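Local coordinates for methyltransferase domain-containing protein (Serratia marcescens, PDB 7CLU), which transfers a methyl group from S-adenosyl-L-methionine to an oxygen atom of its substrate in the prodigiosin synthetic pathway, at residues 100-103 against 104-108; 129-132 against 133-137; 140-143 against 144-148; 179-182 against 183-186; 204-207 against 208-212. All blocks are in the same frame, centred on the assembly; numbering follows the deposited sequence.

Contact 1: residues 100-103 against 104-108; sequences DTFL and YPLWG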
loop_
_atom_site.group_PDB
_atom_site.type_symbol
_atom_site.label_atom_id
_atom_site.label_comp_id
_atom_site.label_asym_id
_atom_site.label_seq_id
_atom_site.Cartn_x
_atom_site.Cartn_y
_atom_site.Cartn_z
ATOM N N ASP A 100 4.796 0.601 -9.700
ATOM C CA ASP A 100 3.830 1.293 -10.555
ATOM C C ASP A 100 3.409 0.437 -11.748
ATOM O O ASP A 100 2.218 0.352 -12.062
ATOM C CB ASP A 100 4.399 2.620 -11.048
ATOM C CG ASP A 100 4.494 3.650 -9.952
ATOM O OD1 ASP A 100 3.688 3.587 -8.998
ATOM O OD2 ASP A 100 5.376 4.513 -10.057
ATOM N N THR A 101 4.370 -0.214 -12.405
ATOM C CA THR A 101 4.141 -0.884 -13.684
ATOM C C THR A 101 3.718 -2.345 -13.543
ATOM O O THR A 101 3.163 -2.911 -14.492
ATOM C CB THR A 101 5.414 -0.810 -14.542
ATOM O OG1 THR A 101 6.476 -1.522 -13.896
ATOM C CG2 THR A 101 5.858 0.634 -14.736
ATOM N N PHE A 102 3.934 -2.954 -12.384
ATOM C CA PHE A 102 3.785 -4.395 -12.256
ATOM C C PHE A 102 3.054 -4.804 -10.976
ATOM O O PHE A 102 1.934 -5.309 -11.051
ATOM C CB PHE A 102 5.165 -5.037 -12.333
ATOM C CG PHE A 102 5.137 -6.523 -12.463
ATOM C CD1 PHE A 102 4.492 -7.128 -13.536
ATOM C CD2 PHE A 102 5.783 -7.318 -11.529
ATOM C CE1 PHE A 102 4.471 -8.494 -13.667
ATOM C CE2 PHE A 102 5.769 -8.689 -11.652
ATOM C CZ PHE A 102 5.115 -9.282 -12.725
ATOM N N LEU A 103 3.646 -4.578 -9.795
ATOM C CA LEU A 103 3.058 -5.148 -8.578
ATOM C C LEU A 103 1.739 -4.473 -8.180
ATOM O O LEU A 103 0.804 -5.147 -7.735
ATOM C CB LEU A 103 4.054 -5.071 -7.430
ATOM C CG LEU A 103 5.317 -5.921 -7.601
ATOM C CD1 LEU A 103 6.078 -6.005 -6.279
ATOM C CD2 LEU A 103 4.935 -7.288 -8.090
ATOM N N TYR A 104 1.669 -3.145 -8.238
ATOM C CA TYR A 104 0.425 -2.484 -7.848
ATOM C C TYR A 104 -0.737 -2.933 -8.722
ATOM O O TYR A 104 -1.784 -3.312 -8.168
ATOM C CB TYR A 104 0.628 -0.968 -7.875
ATOM C CG TYR A 104 -0.516 -0.154 -7.330
ATOM C CD1 TYR A 104 -1.596 0.213 -8.146
ATOM C CD2 TYR A 104 -0.518 0.265 -6.008
ATOM C CE1 TYR A 104 -2.643 0.988 -7.648
ATOM C CE2 TYR A 104 -1.550 1.045 -5.500
ATOM C CZ TYR A 104 -2.610 1.401 -6.316
ATOM O OH TYR A 104 -3.633 2.176 -5.784
ATOM N N PRO A 105 -0.629 -2.961 -10.060
ATOM C CA PRO A 105 -1.772 -3.456 -10.847
ATOM C C PRO A 105 -2.167 -4.883 -10.494
ATOM O O PRO A 105 -3.361 -5.178 -10.391
ATOM C CB PRO A 105 -1.285 -3.335 -12.299
ATOM C CG PRO A 105 -0.196 -2.351 -12.262
ATOM C CD PRO A 105 0.464 -2.489 -10.930
ATOM N N LEU A 106 -1.194 -5.770 -10.281
ATOM C CA LEU A 106 -1.509 -7.170 -9.996
ATOM C C LEU A 106 -2.199 -7.325 -8.646
ATOM O O LEU A 106 -3.159 -8.091 -8.519
ATOM C CB LEU A 106 -0.230 -8.003 -10.026
ATOM C CG LEU A 106 0.407 -8.209 -11.393
ATOM C CD1 LEU A 106 1.818 -8.737 -11.200
ATOM C CD2 LEU A 106 -0.456 -9.192 -12.219
ATOM N N TRP A 107 -1.730 -6.611 -7.616
ATOM C CA TRP A 107 -2.399 -6.729 -6.327
ATOM C C TRP A 107 -3.808 -6.167 -6.355
ATOM O O TRP A 107 -4.608 -6.495 -5.473
ATOM C CB TRP A 107 -1.604 -6.033 -5.222
ATOM C CG TRP A 107 -0.483 -6.866 -4.675
ATOM C CD1 TRP A 107 0.713 -7.128 -5.282
ATOM C CD2 TRP A 107 -0.435 -7.507 -3.392
ATOM N NE1 TRP A 107 1.498 -7.903 -4.455
ATOM C CE2 TRP A 107 0.814 -8.153 -3.293
ATOM C CE3 TRP A 107 -1.341 -7.615 -2.322
ATOM C CZ2 TRP A 107 1.197 -8.883 -2.154
ATOM C CZ3 TRP A 107 -0.969 -8.350 -1.203
ATOM C CH2 TRP A 107 0.298 -8.963 -1.122
ATOM N N GLY A 108 -4.126 -5.323 -7.332
ATOM C CA GLY A 108 -5.505 -4.906 -7.497
ATOM C C GLY A 108 -6.437 -6.089 -7.658
ATOM O O GLY A 108 -7.591 -6.036 -7.239
#

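Contact 2: residues 129-132 against 133-137; sequences RSWF and DILYQ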
loop_
_atom_site.group_PDB
_atom_site.type_symbol
_atom_site.label_atom_id
_atom_site.label_comp_id
_atom_site.label_asym_id
_atom_site.label_seq_id
_atom_site.Cartn_x
_atom_site.Cartn_y
_atom_site.Cartn_z
ATOM N N ARG A 129 1.755 -15.113 -21.527
ATOM C CA ARG A 129 3.012 -15.843 -21.446
ATOM C C ARG A 129 3.269 -16.324 -20.025
ATOM O O ARG A 129 2.822 -15.714 -19.050
ATOM C CB ARG A 129 4.182 -14.975 -21.891
ATOM C CG ARG A 129 4.095 -14.470 -23.306
ATOM C CD ARG A 129 5.176 -13.431 -23.565
ATOM N NE ARG A 129 4.999 -12.241 -22.741
ATOM C CZ ARG A 129 5.903 -11.270 -22.643
ATOM N NH1 ARG A 129 7.038 -11.354 -23.327
ATOM N NH2 ARG A 129 5.670 -10.217 -21.873
ATOM N N SER A 130 4.023 -17.418 -19.916
ATOM C CA SER A 130 4.379 -17.961 -18.616
ATOM C C SER A 130 5.432 -17.089 -17.936
ATOM O O SER A 130 6.150 -16.314 -18.574
ATOM C CB SER A 130 4.890 -19.397 -18.756
ATOM O OG SER A 130 6.260 -19.416 -19.123
ATOM N N TRP A 131 5.506 -17.215 -16.613
ATOM C CA TRP A 131 6.521 -16.480 -15.864
ATOM C C TRP A 131 7.908 -16.796 -16.405
ATOM O O TRP A 131 8.708 -15.894 -16.686
ATOM C CB TRP A 131 6.426 -16.819 -14.374
ATOM C CG TRP A 131 7.291 -15.956 -13.502
ATOM C CD1 TRP A 131 8.229 -16.373 -12.601
ATOM C CD2 TRP A 131 7.281 -14.526 -13.441
ATOM N NE1 TRP A 131 8.806 -15.288 -11.987
ATOM C CE2 TRP A 131 8.242 -14.144 -12.486
ATOM C CE3 TRP A 131 6.552 -13.529 -14.104
ATOM C CZ2 TRP A 131 8.496 -12.816 -12.179
ATOM C CZ3 TRP A 131 6.812 -12.202 -13.794
ATOM C CH2 TRP A 131 7.777 -11.863 -12.840
ATOM N N PHE A 132 8.191 -18.082 -16.597
ATOM C CA PHE A 132 9.465 -18.475 -17.183
ATOM C C PHE A 132 9.691 -17.810 -18.536
ATOM O O PHE A 132 10.804 -17.362 -18.829
ATOM C CB PHE A 132 9.533 -19.986 -17.320
ATOM C CG PHE A 132 10.802 -20.451 -17.934
ATOM C CD1 PHE A 132 11.951 -20.534 -17.169
ATOM C CD2 PHE A 132 10.859 -20.773 -19.281
ATOM C CE1 PHE A 132 13.134 -20.945 -17.727
ATOM C CE2 PHE A 132 12.044 -21.188 -19.851
ATOM C CZ PHE A 132 13.182 -21.267 -19.069
ATOM N N ASP A 133 8.647 -17.728 -19.372
ATOM C CA ASP A 133 8.779 -17.075 -20.673
ATOM C C ASP A 133 9.227 -15.626 -20.518
ATOM O O ASP A 133 10.181 -15.181 -21.167
ATOM C CB ASP A 133 7.447 -17.114 -21.434
ATOM C CG ASP A 133 7.154 -18.468 -22.067
ATOM O OD1 ASP A 133 8.046 -19.347 -22.074
ATOM O OD2 ASP A 133 6.012 -18.646 -22.554
ATOM N N ILE A 134 8.523 -14.868 -19.672
ATOM C CA ILE A 134 8.781 -13.434 -19.548
ATOM C C ILE A 134 10.202 -13.185 -19.051
ATOM O O ILE A 134 10.878 -12.258 -19.508
ATOM C CB ILE A 134 7.718 -12.784 -18.638
ATOM C CG1 ILE A 134 6.332 -12.904 -19.281
ATOM C CG2 ILE A 134 8.038 -11.316 -18.365
ATOM C CD1 ILE A 134 5.172 -12.822 -18.310
ATOM N N LEU A 135 10.694 -14.043 -18.154
ATOM C CA LEU A 135 12.028 -13.865 -17.581
ATOM C C LEU A 135 13.122 -14.206 -18.585
ATOM O O LEU A 135 14.108 -13.464 -18.724
ATOM C CB LEU A 135 12.182 -14.734 -16.331
ATOM C CG LEU A 135 11.452 -14.350 -15.046
ATOM C CD1 LEU A 135 12.279 -14.775 -13.848
ATOM C CD2 LEU A 135 11.164 -12.848 -15.006
ATOM N N TYR A 136 12.988 -15.361 -19.253
ATOM C CA TYR A 136 13.965 -15.805 -20.246
ATOM C C TYR A 136 14.075 -14.815 -21.394
ATOM O O TYR A 136 15.163 -14.624 -21.949
ATOM C CB TYR A 136 13.558 -17.189 -20.768
ATOM C CG TYR A 136 14.678 -18.085 -21.279
ATOM C CD1 TYR A 136 15.084 -18.037 -22.614
ATOM C CD2 TYR A 136 15.287 -19.013 -20.441
ATOM C CE1 TYR A 136 16.086 -18.861 -23.085
ATOM C CE2 TYR A 136 16.297 -19.846 -20.904
ATOM C CZ TYR A 136 16.692 -19.767 -22.224
ATOM O OH TYR A 136 17.693 -20.601 -22.685
ATOM N N GLN A 137 12.964 -14.165 -21.745
ATOM C CA GLN A 137 12.904 -13.218 -22.850
ATOM C C GLN A 137 13.434 -11.827 -22.501
ATOM O O GLN A 137 13.781 -11.068 -23.413
ATOM C CB GLN A 137 11.457 -13.101 -23.338
ATOM C CG GLN A 137 11.269 -12.263 -24.593
ATOM C CD GLN A 137 10.204 -12.822 -25.513
ATOM O OE1 GLN A 137 9.105 -13.172 -25.073
ATOM N NE2 GLN A 137 10.523 -12.910 -26.803
#

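Contact 3: residues 140-143 against 144-148; sequences DDVA and DFQEF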
loop_
_atom_site.group_PDB
_atom_site.type_symbol
_atom_site.label_atom_id
_atom_site.label_comp_id
_atom_site.label_asym_id
_atom_site.label_seq_id
_atom_site.Cartn_x
_atom_site.Cartn_y
_atom_site.Cartn_z
ATOM N N ASP A 140 17.443 -7.979 -19.650
ATOM C CA ASP A 140 17.733 -6.634 -19.160
ATOM C C ASP A 140 16.929 -6.333 -17.900
ATOM O O ASP A 140 17.483 -5.861 -16.893
ATOM C CB ASP A 140 17.437 -5.595 -20.247
ATOM C CG ASP A 140 18.477 -5.593 -21.359
ATOM O OD1 ASP A 140 19.467 -6.357 -21.263
ATOM O OD2 ASP A 140 18.299 -4.825 -22.332
ATOM N N ASP A 141 15.618 -6.595 -17.938
ATOM C CA ASP A 141 14.796 -6.417 -16.743
ATOM C C ASP A 141 15.315 -7.272 -15.592
ATOM O O ASP A 141 15.319 -6.839 -14.433
ATOM C CB ASP A 141 13.337 -6.754 -17.051
ATOM C CG ASP A 141 12.726 -5.839 -18.106
ATOM O OD1 ASP A 141 13.063 -4.637 -18.138
ATOM O OD2 ASP A 141 11.907 -6.332 -18.912
ATOM N N VAL A 142 15.796 -8.476 -15.896
ATOM C CA VAL A 142 16.280 -9.355 -14.842
ATOM C C VAL A 142 17.543 -8.779 -14.214
ATOM O O VAL A 142 17.702 -8.787 -12.988
ATOM C CB VAL A 142 16.495 -10.771 -15.408
ATOM C CG1 VAL A 142 17.296 -11.628 -14.449
ATOM C CG2 VAL A 142 15.147 -11.415 -15.710
ATOM N N ALA A 143 18.440 -8.237 -15.043
ATOM C CA ALA A 143 19.651 -7.599 -14.538
ATOM C C ALA A 143 19.318 -6.370 -13.695
ATOM O O ALA A 143 19.858 -6.201 -12.600
ATOM C CB ALA A 143 20.571 -7.233 -15.705
ATOM N N ASP A 144 18.425 -5.499 -14.190
ATOM C CA ASP A 144 18.003 -4.344 -13.394
ATOM C C ASP A 144 17.451 -4.790 -12.050
ATOM O O ASP A 144 17.710 -4.161 -11.015
ATOM C CB ASP A 144 16.930 -3.531 -14.117
ATOM C CG ASP A 144 17.412 -2.916 -15.414
ATOM O OD1 ASP A 144 18.633 -2.921 -15.666
ATOM O OD2 ASP A 144 16.541 -2.411 -16.174
ATOM N N PHE A 145 16.650 -5.856 -12.059
ATOM C CA PHE A 145 16.081 -6.379 -10.825
ATOM C C PHE A 145 17.181 -6.844 -9.881
ATOM O O PHE A 145 17.197 -6.496 -8.690
ATOM C CB PHE A 145 15.128 -7.524 -11.168
ATOM C CG PHE A 145 14.655 -8.315 -9.980
ATOM C CD1 PHE A 145 13.680 -7.810 -9.138
ATOM C CD2 PHE A 145 15.159 -9.582 -9.729
ATOM C CE1 PHE A 145 13.221 -8.538 -8.056
ATOM C CE2 PHE A 145 14.714 -10.320 -8.644
ATOM C CZ PHE A 145 13.737 -9.796 -7.805
ATOM N N GLN A 146 18.131 -7.612 -10.407
ATOM C CA GLN A 146 19.133 -8.211 -9.540
ATOM C C GLN A 146 20.093 -7.161 -8.996
ATOM O O GLN A 146 20.535 -7.268 -7.846
ATOM C CB GLN A 146 19.848 -9.325 -10.302
ATOM C CG GLN A 146 18.896 -10.506 -10.586
ATOM C CD GLN A 146 19.590 -11.771 -11.024
ATOM O OE1 GLN A 146 20.342 -11.778 -11.999
ATOM N NE2 GLN A 146 19.328 -12.862 -10.315
ATOM N N GLU A 147 20.382 -6.118 -9.774
ATOM C CA GLU A 147 21.247 -5.065 -9.268
ATOM C C GLU A 147 20.536 -4.228 -8.208
ATOM O O GLU A 147 21.170 -3.771 -7.252
ATOM C CB GLU A 147 21.759 -4.200 -10.425
ATOM C CG GLU A 147 22.710 -3.092 -9.980
ATOM C CD GLU A 147 24.142 -3.298 -10.457
ATOM O OE1 GLU A 147 24.363 -4.153 -11.346
ATOM O OE2 GLU A 147 25.047 -2.611 -9.927
ATOM N N PHE A 148 19.226 -4.035 -8.333
ATOM C CA PHE A 148 18.489 -3.426 -7.234
ATOM C C PHE A 148 18.555 -4.295 -5.977
ATOM O O PHE A 148 18.888 -3.813 -4.886
ATOM C CB PHE A 148 17.047 -3.189 -7.642
ATOM C CG PHE A 148 16.210 -2.641 -6.544
ATOM C CD1 PHE A 148 16.339 -1.309 -6.166
ATOM C CD2 PHE A 148 15.312 -3.447 -5.875
ATOM C CE1 PHE A 148 15.565 -0.782 -5.143
ATOM C CE2 PHE A 148 14.530 -2.928 -4.850
ATOM C CZ PHE A 148 14.663 -1.593 -4.482
#

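Contact 4: residues 179-182 against 183-186; sequences IGSL and PMAI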
loop_
_atom_site.group_PDB
_atom_site.type_symbol
_atom_site.label_atom_id
_atom_site.label_comp_id
_atom_site.label_asym_id
_atom_site.label_seq_id
_atom_site.Cartn_x
_atom_site.Cartn_y
_atom_site.Cartn_z
ATOM N N ILE A 179 24.907 -9.937 -9.654
ATOM C CA ILE A 179 25.960 -9.004 -10.020
ATOM C C ILE A 179 27.296 -9.392 -9.397
ATOM O O ILE A 179 28.264 -8.629 -9.481
ATOM C CB ILE A 179 25.564 -7.571 -9.619
ATOM C CG1 ILE A 179 25.448 -7.463 -8.100
ATOM C CG2 ILE A 179 24.245 -7.165 -10.283
ATOM C CD1 ILE A 179 25.452 -6.034 -7.589
ATOM N N GLY A 180 27.368 -10.565 -8.770
ATOM C CA GLY A 180 28.646 -11.037 -8.256
ATOM C C GLY A 180 29.039 -10.531 -6.884
ATOM O O GLY A 180 30.167 -10.798 -6.450
ATOM N N SER A 181 28.113 -9.880 -6.168
ATOM C CA SER A 181 28.413 -9.229 -4.899
ATOM C C SER A 181 28.880 -10.211 -3.839
ATOM O O SER A 181 29.773 -9.897 -3.036
ATOM C CB SER A 181 27.173 -8.486 -4.419
ATOM O OG SER A 181 27.059 -7.319 -5.181
ATOM N N LEU A 182 28.268 -11.396 -3.788
ATOM C CA LEU A 182 28.638 -12.342 -2.745
ATOM C C LEU A 182 30.013 -12.942 -3.001
ATOM O O LEU A 182 30.860 -12.888 -2.093
ATOM C CB LEU A 182 27.553 -13.408 -2.591
ATOM C CG LEU A 182 27.881 -14.658 -1.773
ATOM C CD1 LEU A 182 28.280 -14.289 -0.373
ATOM C CD2 LEU A 182 26.642 -15.599 -1.775
ATOM N N PRO A 183 30.324 -13.499 -4.180
ATOM C CA PRO A 183 31.689 -14.022 -4.362
ATOM C C PRO A 183 32.756 -12.940 -4.323
ATOM O O PRO A 183 33.900 -13.239 -3.966
ATOM C CB PRO A 183 31.629 -14.733 -5.725
ATOM C CG PRO A 183 30.409 -14.221 -6.386
ATOM C CD PRO A 183 29.447 -13.874 -5.307
ATOM N N MET A 184 32.427 -11.686 -4.652
ATOM C CA MET A 184 33.382 -10.604 -4.415
ATOM C C MET A 184 33.684 -10.454 -2.924
ATOM O O MET A 184 34.851 -10.354 -2.523
ATOM C CB MET A 184 32.853 -9.291 -5.002
ATOM C CG MET A 184 33.034 -9.217 -6.494
ATOM S SD MET A 184 32.373 -7.744 -7.288
ATOM C CE MET A 184 30.761 -7.653 -6.604
ATOM N N ALA A 185 32.645 -10.449 -2.081
ATOM C CA ALA A 185 32.873 -10.304 -0.647
ATOM C C ALA A 185 33.663 -11.486 -0.097
ATOM O O ALA A 185 34.513 -11.319 0.791
ATOM C CB ALA A 185 31.546 -10.146 0.092
ATOM N N ILE A 186 33.414 -12.687 -0.636
ATOM C CA ILE A 186 34.182 -13.859 -0.231
ATOM C C ILE A 186 35.647 -13.677 -0.602
ATOM O O ILE A 186 36.535 -13.827 0.243
ATOM C CB ILE A 186 33.591 -15.139 -0.850
ATOM C CG1 ILE A 186 32.153 -15.339 -0.374
ATOM C CG2 ILE A 186 34.431 -16.344 -0.477
ATOM C CD1 ILE A 186 31.391 -16.404 -1.162
#

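Contact 5: residues 204-207 against 208-212; sequences SAFL and RDKLT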
loop_
_atom_site.group_PDB
_atom_site.type_symbol
_atom_site.label_atom_id
_atom_site.label_comp_id
_atom_site.label_asym_id
_atom_site.label_seq_id
_atom_site.Cartn_x
_atom_site.Cartn_y
_atom_site.Cartn_z
ATOM N N SER A 204 25.613 -14.182 -19.229
ATOM C CA SER A 204 26.965 -14.453 -18.746
ATOM C C SER A 204 27.958 -13.377 -19.185
ATOM O O SER A 204 28.730 -12.871 -18.364
ATOM C CB SER A 204 27.417 -15.850 -19.189
ATOM O OG SER A 204 27.825 -15.873 -20.542
ATOM N N ALA A 205 27.940 -12.999 -20.469
ATOM C CA ALA A 205 28.883 -11.991 -20.954
ATOM C C ALA A 205 28.727 -10.665 -20.209
ATOM O O ALA A 205 29.723 -9.984 -19.927
ATOM C CB ALA A 205 28.708 -11.785 -22.460
ATOM N N PHE A 206 27.489 -10.289 -19.872
ATOM C CA PHE A 206 27.249 -9.037 -19.155
ATOM C C PHE A 206 27.877 -9.075 -17.763
ATOM O O PHE A 206 28.566 -8.134 -17.346
ATOM C CB PHE A 206 25.741 -8.772 -19.076
ATOM C CG PHE A 206 25.363 -7.616 -18.180
ATOM C CD1 PHE A 206 25.533 -6.305 -18.604
ATOM C CD2 PHE A 206 24.826 -7.843 -16.921
ATOM C CE1 PHE A 206 25.186 -5.242 -17.783
ATOM C CE2 PHE A 206 24.475 -6.786 -16.093
ATOM C CZ PHE A 206 24.654 -5.483 -16.523
ATOM N N LEU A 207 27.650 -10.167 -17.031
ATOM C CA LEU A 207 28.260 -10.321 -15.717
ATOM C C LEU A 207 29.782 -10.379 -15.821
ATOM O O LEU A 207 30.495 -9.799 -14.986
ATOM C CB LEU A 207 27.705 -11.576 -15.037
ATOM C CG LEU A 207 28.265 -11.869 -13.644
ATOM C CD1 LEU A 207 27.527 -11.058 -12.590
ATOM C CD2 LEU A 207 28.230 -13.366 -13.322
ATOM N N ARG A 208 30.296 -11.062 -16.845
ATOM C CA ARG A 208 31.735 -11.080 -17.069
ATOM C C ARG A 208 32.271 -9.664 -17.237
ATOM O O ARG A 208 33.320 -9.314 -16.676
ATOM C CB ARG A 208 32.063 -11.935 -18.292
ATOM C CG ARG A 208 33.383 -12.687 -18.193
ATOM C CD ARG A 208 33.595 -13.611 -19.389
ATOM N NE ARG A 208 33.198 -14.993 -19.117
ATOM C CZ ARG A 208 32.119 -15.583 -19.632
ATOM N NH1 ARG A 208 31.314 -14.918 -20.450
ATOM N NH2 ARG A 208 31.845 -16.846 -19.327
ATOM N N ASP A 209 31.547 -8.832 -17.988
ATOM C CA ASP A 209 31.960 -7.450 -18.187
ATOM C C ASP A 209 31.927 -6.673 -16.878
ATOM O O ASP A 209 32.852 -5.906 -16.584
ATOM C CB ASP A 209 31.066 -6.790 -19.238
ATOM C CG ASP A 209 31.276 -7.380 -20.628
ATOM O OD1 ASP A 209 32.370 -7.926 -20.878
ATOM O OD2 ASP A 209 30.352 -7.315 -21.467
ATOM N N LYS A 210 30.882 -6.875 -16.067
ATOM C CA LYS A 210 30.787 -6.163 -14.796
ATOM C C LYS A 210 31.893 -6.590 -13.840
ATOM O O LYS A 210 32.502 -5.743 -13.162
ATOM C CB LYS A 210 29.418 -6.398 -14.152
ATOM C CG LYS A 210 28.375 -5.331 -14.480
ATOM C CD LYS A 210 28.222 -5.146 -15.981
ATOM C CE LYS A 210 27.937 -3.698 -16.327
ATOM N NZ LYS A 210 26.759 -3.184 -15.571
ATOM N N LEU A 211 32.150 -7.903 -13.757
ATOM C CA LEU A 211 33.230 -8.402 -12.908
ATOM C C LEU A 211 34.572 -7.851 -13.355
ATOM O O LEU A 211 35.413 -7.490 -12.521
ATOM C CB LEU A 211 33.270 -9.931 -12.925
ATOM C CG LEU A 211 32.228 -10.705 -12.111
ATOM C CD1 LEU A 211 32.502 -12.212 -12.234
ATOM C CD2 LEU A 211 32.203 -10.280 -10.650
ATOM N N THR A 212 34.794 -7.788 -14.670
ATOM C CA THR A 212 36.065 -7.285 -15.176
ATOM C C THR A 212 36.242 -5.808 -14.848
ATOM O O THR A 212 37.339 -5.378 -14.466
ATOM C CB THR A 212 36.164 -7.521 -16.682
ATOM O OG1 THR A 212 36.139 -8.936 -16.945
ATOM C CG2 THR A 212 37.467 -6.915 -17.230
#

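Contact 1: residues 100-103 against 104-108
Trp107 N donates to Leu103 O at 2.9 Å, a nearly straight bond of 167° at the N-H. One residue earlier, Leu106 N makes a longer bond of 3.3 Å to Phe102 O. Both belong to the last turns of helix 93-107, which carries a pi-type widening at 100-103 and a kink at Pro105. Proline has no N-H, so the N of Pro105 makes no bond to the turn before. Its ring carbon CD lies 3.2 Å from Phe102 O instead. The Phe102 side chain leaves with CG anti to the backbone N (chi1 -169°), and its ring meets Leu106. CD1 of Leu106 sits over one face of that ring, 3.7 Å from the centroid, in a CH-pi contact. Tyr104 and Trp107 face the dimer interface, stacking on Tyr104 and Phe16 of the second subunit respectively, as fits a family whose members dimerise. Trp107 NE1 is hydrogen-bonded to Asn294 in helix 286-298 of its own chain. At the indole edge, in the ring plane, Leu103 O comes within 3.2 Å of Trp107 CD1.

Contact 2: residues 129-132 against 133-137
Ser130 and Asp133 make the capping bond of this turn: Asp133 N donates to Ser130 OG at 2.9 Å. Ser130 OG takes the position between the backbone N and the carbonyl carbon (chi1 82°), which turns it to the N-H of Asp133. Backbone bonds follow from Ile134 N to Ser130 O, Leu135 N to Trp131 O and Tyr136 N to Phe132 O. Ser130 is thus the N-cap of helix 131-137, a short surface helix of the O-methyltransferase domain. The side chain of Tyr136 is about 4 Å from that of Asp226, which binds S-adenosyl-L-homocysteine. A second polar link runs from Arg129 NH1 to Gln137 OE1 at 3.3 Å, with a bent angle of 138°. OE1 lies in the guanidinium plane, while NH1 stands above the amide carbonyl plane. The main partner of Arg129 is Asp127, through a salt bridge at NH2. In the packing, Ile134 CG1 lies over one face of the Arg129 guanidinium, toward its rim, 3.8 Å from CZ. Leu135 CD2 rests over the six-membered ring of Trp131 in a CH-pi contact, 4.1 Å from its centroid. The Phe132 and Tyr136 rings lie side by side at an oblique tilt, with Phe132 CZ 3.4 Å from Tyr136 CD2.

Contact 3: residues 140-143 against 144-148
Val142 and Gln146 meet one turn apart on helix 139-152, at the cofactor side of the methyltransferase domain. Their side chains run side by side and point the same way. CG1 of Val142 lies 3.9 Å from OE1 of Gln146, alongside the amide. Gln146 CG is anti to its carbonyl carbon (chi1 -67°), and the chain is extended beyond CG. CG itself passes 3.2 Å from Val142 O, the same oxygen that accepts from Gln146 N. Gln146 binds S-adenosyl-L-homocysteine, and its NE2 makes a weak hydrogen bond to Gly176 O. Helix 139-152 thus contributes a binding residue to the cofactor site of this Rossmann-like methyltransferase domain. Regular helical bonds link the rest of the turn: Asp144 N to Asp140 O, Phe145 N to Asp141 O and Glu147 N to Ala143 O. The first is almost straight, at 175°. The acidic side chains sit on the exposed face. With CG beside the backbone N, the Asp144 carboxylate turns back toward the preceding turn, its CG 3.3 Å from Asp140 O. OD2 of Asp144 is 4.6 Å from OD1 of Asp141, and these like charges would be expected to repel mildly. The side chain of Phe145 is about 7 Å from that of His247, the predicted proton acceptor.

Contact 4: residues 179-182 against 183-186
Met184 bends back over the start of its helix. Its CG is anti to the carbonyl carbon, and the chain turns at chi3 (-48°). This carries Met184 CE back over the helix start, 3.3 Å from Ser181 CA. The same methyl also meets Gly180 O, on the N-cap residue, at 3.2 Å. Leu182 instead has CG anti to its backbone N (chi1 167°), which sends CD1 along the helix to Ile186. The turn opens helix 181-189 of the beta-alpha-beta unit formed with strands 171-175 and 194-199. Gly180 is the N-cap. Its positive phi of 85° is a backbone shape that glycine adopts easily. Gly180 O accepts from Met184 N at 3.0 Å and also lies close to the ring of Pro183, with Pro183 CG 3.4 Å away. Pro183 stands in the first turn of the helix, where its missing N-H costs no helical bond. The next two bonds are Ala185 N to Ser181 O and Ile186 N to Leu182 O. The turn packs against both strands and a neighbouring helix. Leu182 and Ile186 rest on Phe172 of strand 171-175, Pro183 meets Ile197 of strand 194-199, and Ala185 touches helix 154-163. The loop into this helix, following strand 171-175, is the usual place of the glycine-rich cofactor loop in Rossmann-like methyltransferases. Along the buried side the two branched chains cross at an angle, with Leu182 CD1 3.8 Å from Ile186 CD1.

Contact 5: residues 204-207 against 208-212
This is a one-turn contact within helix 201-214, the connection between strands 194-199 and 221-224. One side of the turn is buried and the other faces outward. On the outer side Lys210 folds over Phe206. Its chain bends at chi2, chi3 and chi4, laying CD over one face of the ring in a CH-pi contact, 3.8 Å from the centroid. Beyond it, NZ of Lys210 is 3.3 Å from CZ of Phe206. On the buried side Leu207 and Leu211 lie one turn apart, CG to CG 4.4 Å. Both touch Val222 of strand 221-224, and Leu207 also reaches Ile197 and Glu199 of strand 194-199. The backbone bonds from Arg208 N to Ser204 O and from Leu211 N to Leu207 O are both 2.8 Å. The guanidinium of Arg208 passes near Ser204, with NH1 3.6 Å from OG, but its NH2 is bonded to Val222 O. Two donors, N and OG1 of Thr212, grip Arg208 O from opposite faces of its carbonyl plane. Strand 194-199, helix 201-214 and strand 221-224 form a beta-alpha-beta unit, as in Rossmann-like methyltransferases, with Leu207 packing on both strands. Here it lies next to Glu199, a residue that binds S-adenosyl-L-homocysteine.

In the fold
The five contacts follow one another along the chain without overlap. Contact 1 lies in the last turns of helix 93-107, at the dimer interface. Contacts 2 and 3 lie on the successive helices 131-137 and 139-152, their centres about 15 Å apart. Contacts 4 and 5 lie on helices 181-189 and 201-214, which come before and after strand 194-199 of the mixed sheet; their centres are about 13 Å apart. Phe102 packs on Trp131, joining contact 1 to contact 2. Contact 3 touches contacts 2, 4 and 5, and Leu207 packs against Ile179 and Gly180. The centres of contacts 1 and 5 are about 32 Å apart. The series therefore runs from the subunit interface to the cofactor-binding region, where Gln146 and Glu199 bind S-adenosyl-L-homocysteine.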